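Local coordinates for protein beta-lactamase Mb2281c (Mycobacterium bovis, PDB 3I7J) that probably acts as a serine hydrolase of the beta-lactamase family, at residues T2-L7 and A15-I20. Sequence-based numbering, arbitrary orientation.
Sequences TALEVL and AAAAVI
Leu4 and Leu7 point from one side of the N-terminal 3-10 turn onto the face of strand 15-21 that carries Ala15, Ala17 and Val19. The contact is apolar, and no hydrogen bond crosses it. Leu4 can be followed outward. Its CB starts toward the strand, and chi1 of -59° sets CG beside the backbone N, anti to the carbonyl carbon. Leu4 CG comes within 4.1 Å of Val19 CG2. There the side chain forks. Leu4 CD1 goes to the backbone and lies 3.8 Å from Ala17 O and 4.0 Å from Ala18 CA. Leu4 CD2 reaches between two side chains, 4.0 Å from both Ala17 CB and Val19 CG2. The Leu4 and Val19 side chains meet at a slant. Val19 has CG1 anti to its backbone N (chi1 178°), which leaves CG2 as the methyl that meets both branches of Leu4.

Leu7, three residues on, works mainly through one methyl. Leu7 CD2 sits 3.8 Å from Ala15 CB and also 3.8 Å from Ala17 CB, and it lies close to Ala16 N. Ala17 CB is therefore shared by the two leucines. Both leucine tips come near the strand backbone, consistent with the small alanine methyls beside them.

Ala16 and Ala18 point their CB atoms away, and both touch Val153 of helix 153-164 on the other face of the sheet. Helix 256-271 flanks the turn: Ile263 touches Leu7, Val267 touches Val19, and Glu270 accepts a hydrogen bond from Ala3 N. Strand 15-21 pairs antiparallel with strands 24-29 and 242-248. The N-terminal turn covers part of one face of the antiparallel sheet, beside the C-terminal helix 256-271, as in the helix-flanked sheet of the serine beta-lactamase fold.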
# COMPACT_ATOMS: atom_id res chain seq x y z
N THR A 2 12.92 0.94 21.23
CA THR A 2 13.19 2.34 21.67
C THR A 2 12.80 3.33 20.58
O THR A 2 12.27 4.41 20.86
CB THR A 2 14.69 2.55 21.99
OG1 THR A 2 15.12 1.57 22.94
CG2 THR A 2 14.92 3.95 22.57
N ALA A 3 13.06 2.97 19.33
CA ALA A 3 12.74 3.85 18.21
C ALA A 3 11.27 4.27 18.18
O ALA A 3 10.97 5.43 17.95
CB ALA A 3 13.12 3.18 16.90
N LEU A 4 10.36 3.33 18.41
CA LEU A 4 8.94 3.65 18.37
C LEU A 4 8.50 4.59 19.50
O LEU A 4 7.41 5.16 19.44
CB LEU A 4 8.10 2.37 18.42
CG LEU A 4 8.30 1.34 17.30
CD1 LEU A 4 7.28 0.24 17.45
CD2 LEU A 4 8.16 2.01 15.92
N GLU A 5 9.33 4.75 20.52
CA GLU A 5 8.96 5.62 21.62
C GLU A 5 8.83 7.08 21.19
O GLU A 5 8.10 7.86 21.80
CB GLU A 5 9.97 5.49 22.75
CG GLU A 5 10.01 4.10 23.35
CD GLU A 5 11.03 3.98 24.47
OE1 GLU A 5 10.92 4.76 25.44
OE2 GLU A 5 11.92 3.12 24.38
N VAL A 6 9.51 7.44 20.11
CA VAL A 6 9.44 8.81 19.63
C VAL A 6 7.99 9.21 19.33
O VAL A 6 7.68 10.39 19.21
CB VAL A 6 10.26 9.00 18.33
CG1 VAL A 6 9.58 8.27 17.17
CG2 VAL A 6 10.41 10.48 18.03
N LEU A 7 7.10 8.23 19.22
CA LEU A 7 5.70 8.51 18.94
C LEU A 7 5.05 9.32 20.07
O LEU A 7 4.16 10.13 19.82
CB LEU A 7 4.93 7.20 18.74
CG LEU A 7 4.48 6.85 17.32
CD1 LEU A 7 5.68 6.72 16.40
CD2 LEU A 7 3.69 5.56 17.34
N ALA A 15 -1.50 7.68 18.26
CA ALA A 15 -0.70 6.93 17.29
C ALA A 15 -0.38 5.54 17.82
O ALA A 15 -0.42 5.30 19.02
CB ALA A 15 0.59 7.69 16.98
N ALA A 16 -0.06 4.64 16.90
CA ALA A 16 0.30 3.27 17.24
C ALA A 16 1.23 2.77 16.13
O ALA A 16 1.11 3.17 14.97
CB ALA A 16 -0.94 2.39 17.33
N ALA A 17 2.17 1.91 16.49
CA ALA A 17 3.10 1.41 15.50
C ALA A 17 3.66 0.06 15.85
O ALA A 17 3.55 -0.40 17.00
CB ALA A 17 4.24 2.41 15.32
N ALA A 18 4.27 -0.58 14.86
CA ALA A 18 4.86 -1.89 15.04
C ALA A 18 5.98 -2.14 14.04
O ALA A 18 5.90 -1.72 12.88
CB ALA A 18 3.78 -2.97 14.88
N VAL A 19 7.03 -2.80 14.50
CA VAL A 19 8.14 -3.16 13.64
C VAL A 19 7.95 -4.66 13.46
O VAL A 19 7.78 -5.39 14.43
CB VAL A 19 9.51 -2.92 14.31
CG1 VAL A 19 10.62 -3.38 13.36
CG2 VAL A 19 9.68 -1.45 14.66
N ILE A 20 7.95 -5.10 12.20
CA ILE A 20 7.76 -6.51 11.89
C ILE A 20 8.97 -7.08 11.16
O ILE A 20 9.57 -6.43 10.30
CB ILE A 20 6.50 -6.73 10.99
CG1 ILE A 20 5.26 -6.15 11.68
CG2 ILE A 20 6.30 -8.22 10.72
CD1 ILE A 20 5.17 -4.63 11.60